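Local coordinates for protein citrate synthase (Metallosphaera sedula, PDB 6ABX) that probably catalyses the condensation of oxaloacetate and acetyl-CoA with water to give citrate and CoA in the tricarboxylic acid cycle, at residues A11-S16 with H179-S184; A187-A192 with D341-D346. All coordinates share one frame; numbering follows the deposited sequence.

Contact 1: A11-S16 with H179-S184; sequences AIKETS and HEMNAS
Met181 reaches toward strand 11-15 with its methyl group, and Ile12 meets it with the end of its longer branch, Ile12 CD1 lying 3.7 Å from Met181 CE. The two side chains cross at a slant, and Ile12 CD1 also comes 3.9 Å from Met181 SD. Bends at chi2 and chi3 (34° and 64°) swing the methyl aside and bring CE against the aliphatic part of Lys13 as well, with Lys13 CG at 3.9 Å. An unbranched, pliable methionine suits this place, since one methyl serves two neighbours. Lys13 offers methylenes here and carries its charge onward to Glu342. In this citrate synthase the strand pairs in parallel with a strand of the second subunit, while residues 179-184 lead into helix 183-192 and hold His179 and Asn182 of the oxaloacetate site; Asn182 is the helix N-cap. Further along, Thr15 turns its methyl to Glu180, Thr15 CG2 standing 3.8 Å from Glu180 OE2. With Thr15 OG1 anti to the backbone N (chi1 -165°), the hydroxyl is directed instead to Glu342. The Glu180 chain is extended beyond CG, and its OE1 accepts a hydrogen bond from the backbone N of Ile20.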
loop_
_atom_site.group_PDB
_atom_site.type_symbol
_atom_site.label_atom_id
_atom_site.label_comp_id
_atom_site.label_asym_id
_atom_site.label_seq_id
_atom_site.Cartn_x
_atom_site.Cartn_y
_atom_site.Cartn_z
ATOM N N ALA A 11 -1.917 -20.246 1.725
ATOM C CA ALA A 11 -1.625 -19.929 0.335
ATOM C C ALA A 11 -2.684 -18.977 -0.207
ATOM O O ALA A 11 -3.900 -19.312 -0.297
ATOM C CB ALA A 11 -1.548 -21.159 -0.521
ATOM N N ILE A 12 -2.196 -17.844 -0.732
ATOM C CA ILE A 12 -3.111 -16.823 -1.255
ATOM C C ILE A 12 -3.193 -16.780 -2.775
ATOM O O ILE A 12 -4.080 -16.089 -3.336
ATOM C CB ILE A 12 -2.769 -15.459 -0.650
ATOM C CG1 ILE A 12 -1.343 -15.023 -0.988
ATOM C CG2 ILE A 12 -3.073 -15.522 0.837
ATOM C CD1 ILE A 12 -1.302 -14.160 -2.184
ATOM N N LYS A 13 -2.286 -17.483 -3.470
ATOM C CA LYS A 13 -2.304 -17.526 -4.912
ATOM C C LYS A 13 -1.502 -18.735 -5.394
ATOM O O LYS A 13 -0.759 -19.335 -4.609
ATOM C CB LYS A 13 -1.682 -16.277 -5.553
ATOM C CG LYS A 13 -0.214 -16.029 -5.208
ATOM C CD LYS A 13 0.651 -15.607 -6.350
ATOM C CE LYS A 13 0.184 -14.411 -7.122
ATOM N NZ LYS A 13 1.159 -14.021 -8.185
ATOM N N GLU A 14 -1.757 -19.097 -6.631
ATOM C CA GLU A 14 -0.851 -20.017 -7.341
ATOM C C GLU A 14 0.125 -19.169 -8.156
ATOM O O GLU A 14 -0.293 -18.209 -8.776
ATOM C CB GLU A 14 -1.647 -20.943 -8.252
ATOM C CG GLU A 14 -2.365 -22.031 -7.487
ATOM C CD GLU A 14 -3.215 -22.971 -8.343
ATOM O OE1 GLU A 14 -3.206 -22.830 -9.602
ATOM O OE2 GLU A 14 -3.865 -23.854 -7.740
ATOM N N THR A 15 1.346 -19.687 -8.324
ATOM C CA THR A 15 2.342 -18.928 -9.055
ATOM C C THR A 15 3.175 -19.859 -9.910
ATOM O O THR A 15 3.535 -20.942 -9.447
ATOM C CB THR A 15 3.215 -18.046 -8.149
ATOM O OG1 THR A 15 3.910 -17.102 -8.952
ATOM C CG2 THR A 15 4.224 -18.780 -7.302
ATOM N N SER A 16 3.689 -19.301 -11.007
ATOM C CA SER A 16 4.730 -19.965 -11.795
ATOM C C SER A 16 5.980 -19.062 -11.877
ATOM O O SER A 16 6.914 -19.381 -12.583
ATOM C CB SER A 16 4.210 -20.290 -13.150
ATOM O OG SER A 16 3.992 -19.113 -13.883
ATOM N N HIS A 179 10.821 -12.832 -4.571
ATOM C CA HIS A 179 10.987 -13.891 -3.569
ATOM C C HIS A 179 9.615 -14.465 -3.192
ATOM O O HIS A 179 9.350 -14.633 -2.025
ATOM C CB HIS A 179 11.808 -13.416 -2.398
ATOM C CG HIS A 179 12.604 -14.494 -1.756
ATOM N ND1 HIS A 179 12.435 -14.851 -0.428
ATOM C CD2 HIS A 179 13.492 -15.376 -2.290
ATOM C CE1 HIS A 179 13.251 -15.865 -0.142
ATOM N NE2 HIS A 179 13.949 -16.197 -1.271
ATOM N N GLU A 180 8.742 -14.632 -4.189
ATOM C CA GLU A 180 7.436 -15.281 -3.973
ATOM C C GLU A 180 6.651 -14.334 -3.016
ATOM O O GLU A 180 6.562 -13.083 -3.191
ATOM C CB GLU A 180 7.745 -16.751 -3.588
ATOM C CG GLU A 180 6.768 -17.822 -4.146
ATOM C CD GLU A 180 6.987 -19.330 -3.911
ATOM O OE1 GLU A 180 8.094 -19.742 -3.487
ATOM O OE2 GLU A 180 6.024 -20.163 -4.195
ATOM N N MET A 181 6.086 -14.846 -1.929
ATOM C CA MET A 181 5.006 -14.172 -1.261
ATOM C C MET A 181 5.277 -13.377 0.060
ATOM O O MET A 181 4.532 -13.403 1.008
ATOM C CB MET A 181 4.034 -15.268 -0.861
ATOM C CG MET A 181 2.824 -14.688 -0.469
ATOM S SD MET A 181 2.440 -13.210 -1.396
ATOM C CE MET A 181 2.244 -13.863 -3.089
ATOM N N ASN A 182 6.183 -12.485 0.082
ATOM C CA ASN A 182 6.510 -11.843 1.318
ATOM C C ASN A 182 5.436 -10.766 1.613
ATOM O O ASN A 182 4.539 -10.508 0.778
ATOM C CB ASN A 182 7.898 -11.265 1.103
ATOM C CG ASN A 182 8.060 -10.677 -0.274
ATOM O OD1 ASN A 182 7.549 -9.605 -0.584
ATOM N ND2 ASN A 182 8.708 -11.412 -1.178
ATOM N N ALA A 183 5.596 -10.062 2.715
ATOM C CA ALA A 183 4.634 -9.030 3.140
ATOM C C ALA A 183 4.452 -7.939 2.080
ATOM O O ALA A 183 3.358 -7.441 1.916
ATOM C CB ALA A 183 5.074 -8.413 4.435
ATOM N N SER A 184 5.524 -7.468 1.433
ATOM C CA SER A 184 5.390 -6.413 0.436
ATOM C C SER A 184 4.640 -6.906 -0.811
ATOM O O SER A 184 3.789 -6.161 -1.332
ATOM C CB SER A 184 6.702 -5.740 0.086
ATOM O OG SER A 184 7.642 -6.647 -0.506
#

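Contact 2: A187-A192 with D341-D346; sequences ACLVVA and DEYLKD
The Tyr343 ring receives Leu189 obliquely, at its attached end: Leu189 CD2 is 3.6 Å from Tyr343 CB and 3.8 Å from Tyr343 CG, and reaches Tyr343 CD1 at 4.2 Å. Ile350 also packs on the tyrosine, as does Lys5 of the second subunit. This is helix-to-helix packing in the largely alpha-helical citrate synthase fold, between the C-terminal parts of helices 183-192 and 324-343. Tyr343 points its CB toward the other helix, and CG anti to the backbone N (chi1 -168°) swings the ring off to one side, where the leucine meets CB and CG. Its hydroxyl bonds to the backbone O of Lys348, so tyrosine can present carbon to the leucine and still satisfy a polar end. Leucine fits opposite because one prong of its fork, CD2, can approach although its CB does not aim across. One turn on, Ala192 does face the partner, and its small methyl takes up little of the 7.6 Å between the CA atoms of Ala192 and Leu344. Leu344 lies at the partly exposed margin, where it also touches Leu112 of helix 112-134. Its CD2 ends 4.5 Å from Ala192 CB and nearer, at 3.6 Å, to the carbonyl oxygen, Ala192 O.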
loop_
_atom_site.group_PDB
_atom_site.type_symbol
_atom_site.label_atom_id
_atom_site.label_comp_id
_atom_site.label_asym_id
_atom_site.label_seq_id
_atom_site.Cartn_x
_atom_site.Cartn_y
_atom_site.Cartn_z
ATOM N N ALA A 187 1.060 -6.907 0.077
ATOM C CA ALA A 187 0.450 -5.558 0.065
ATOM C C ALA A 187 0.056 -5.173 -1.356
ATOM O O ALA A 187 -1.032 -4.672 -1.599
ATOM C CB ALA A 187 1.399 -4.553 0.659
ATOM N N CYS A 188 0.953 -5.474 -2.315
ATOM C CA CYS A 188 0.726 -5.151 -3.707
ATOM C C CYS A 188 -0.536 -5.891 -4.157
ATOM O O CYS A 188 -1.319 -5.318 -4.915
ATOM C CB CYS A 188 1.852 -5.572 -4.615
ATOM S SG CYS A 188 3.380 -4.625 -4.339
ATOM N N LEU A 189 -0.644 -7.164 -3.770
ATOM C CA LEU A 189 -1.741 -8.029 -4.248
ATOM C C LEU A 189 -3.072 -7.615 -3.609
ATOM O O LEU A 189 -4.059 -7.621 -4.306
ATOM C CB LEU A 189 -1.439 -9.488 -3.955
ATOM C CG LEU A 189 -0.393 -10.124 -4.853
ATOM C CD1 LEU A 189 0.072 -11.447 -4.259
ATOM C CD2 LEU A 189 -0.981 -10.378 -6.240
ATOM N N VAL A 190 -3.068 -7.212 -2.329
ATOM C CA VAL A 190 -4.330 -6.765 -1.705
ATOM C C VAL A 190 -4.870 -5.573 -2.490
ATOM O O VAL A 190 -6.052 -5.527 -2.857
ATOM C CB VAL A 190 -4.170 -6.437 -0.231
ATOM C CG1 VAL A 190 -5.446 -5.841 0.327
ATOM C CG2 VAL A 190 -3.817 -7.704 0.536
ATOM N N VAL A 191 -3.992 -4.616 -2.779
ATOM C CA VAL A 191 -4.403 -3.415 -3.536
ATOM C C VAL A 191 -4.875 -3.809 -4.930
ATOM O O VAL A 191 -5.899 -3.321 -5.415
ATOM C CB VAL A 191 -3.243 -2.412 -3.588
ATOM C CG1 VAL A 191 -3.465 -1.284 -4.558
ATOM C CG2 VAL A 191 -2.965 -1.851 -2.198
ATOM N N ALA A 192 -4.120 -4.680 -5.623
ATOM C CA ALA A 192 -4.477 -5.037 -7.016
ATOM C C ALA A 192 -5.836 -5.741 -7.075
ATOM O O ALA A 192 -6.546 -5.630 -8.067
ATOM C CB ALA A 192 -3.446 -5.969 -7.570
ATOM N N ASP A 341 0.402 -8.906 -12.219
ATOM C CA ASP A 341 -0.012 -9.313 -13.614
ATOM C C ASP A 341 -0.552 -10.749 -13.620
ATOM O O ASP A 341 -1.602 -11.020 -14.222
ATOM C CB ASP A 341 1.132 -9.091 -14.590
ATOM C CG ASP A 341 0.744 -9.117 -16.061
ATOM O OD1 ASP A 341 -0.325 -8.597 -16.416
ATOM O OD2 ASP A 341 1.549 -9.600 -16.838
ATOM N N GLU A 342 0.144 -11.655 -12.944
ATOM C CA GLU A 342 -0.231 -13.051 -12.902
ATOM C C GLU A 342 -1.583 -13.215 -12.203
ATOM O O GLU A 342 -2.448 -13.919 -12.726
ATOM C CB GLU A 342 0.870 -13.845 -12.206
ATOM C CG GLU A 342 0.553 -15.287 -12.017
ATOM C CD GLU A 342 1.640 -16.041 -11.290
ATOM O OE1 GLU A 342 1.884 -15.727 -10.079
ATOM O OE2 GLU A 342 2.224 -16.969 -11.928
ATOM N N TYR A 343 -1.732 -12.583 -11.039
ATOM C CA TYR A 343 -2.959 -12.688 -10.200
ATOM C C TYR A 343 -4.189 -12.205 -10.956
ATOM O O TYR A 343 -5.282 -12.837 -10.849
ATOM C CB TYR A 343 -2.798 -11.861 -8.921
ATOM C CG TYR A 343 -3.870 -12.134 -7.899
ATOM C CD1 TYR A 343 -3.849 -13.300 -7.167
ATOM C CD2 TYR A 343 -4.870 -11.212 -7.633
ATOM C CE1 TYR A 343 -4.842 -13.603 -6.255
ATOM C CE2 TYR A 343 -5.857 -11.491 -6.711
ATOM C CZ TYR A 343 -5.829 -12.666 -5.989
ATOM O OH TYR A 343 -6.817 -12.974 -5.070
ATOM N N LEU A 344 -4.031 -11.094 -11.683
ATOM C CA LEU A 344 -5.118 -10.429 -12.357
ATOM C C LEU A 344 -5.602 -11.207 -13.590
ATOM O O LEU A 344 -6.580 -10.771 -14.195
ATOM C CB LEU A 344 -4.724 -9.018 -12.782
ATOM C CG LEU A 344 -4.536 -8.027 -11.627
ATOM C CD1 LEU A 344 -4.011 -6.716 -12.158
ATOM C CD2 LEU A 344 -5.836 -7.818 -10.839
ATOM N N LYS A 345 -4.906 -12.287 -13.973
ATOM C CA LYS A 345 -5.411 -13.167 -15.020
ATOM C C LYS A 345 -6.726 -13.799 -14.548
ATOM O O LYS A 345 -7.537 -14.191 -15.381
ATOM C CB LYS A 345 -4.429 -14.301 -15.319
ATOM C CG LYS A 345 -3.121 -13.860 -15.938
ATOM C CD LYS A 345 -3.335 -13.012 -17.133
ATOM C CE LYS A 345 -2.261 -13.199 -18.184
ATOM N NZ LYS A 345 -1.009 -12.521 -17.786
ATOM N N ASP A 346 -6.903 -13.926 -13.235
ATOM C CA ASP A 346 -8.153 -14.498 -12.638
ATOM C C ASP A 346 -8.337 -13.865 -11.251
ATOM O O ASP A 346 -8.132 -14.507 -10.238
ATOM C CB ASP A 346 -8.066 -16.018 -12.532
ATOM C CG ASP A 346 -9.352 -16.676 -12.055
ATOM O OD1 ASP A 346 -10.389 -16.068 -12.225
ATOM O OD2 ASP A 346 -9.268 -17.789 -11.478
#

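In the fold
Contact 1 closes before contact 2 opens along the chain, yet their centres lie only 10 Å apart, on the same side of the chain's centre. Both use helix 183-192: residues 179-184 enter it and residues 187-192 form its last part. The contacts also touch each other directly. Met181 CE packs 3.5 Å from Leu189 CD1, and Glu342 is the acidic residue they share: its OE1 lies 2.7 Å from Lys13 NZ in a salt bridge and probably takes a hydrogen bond from Thr15 as well. The N-terminal strand is thus tied to helix 324-343, which also carries the oxaloacetate-binding Arg332. Both contacts touch the second subunit, so this region links the dimer interface with the surroundings of the oxaloacetate site.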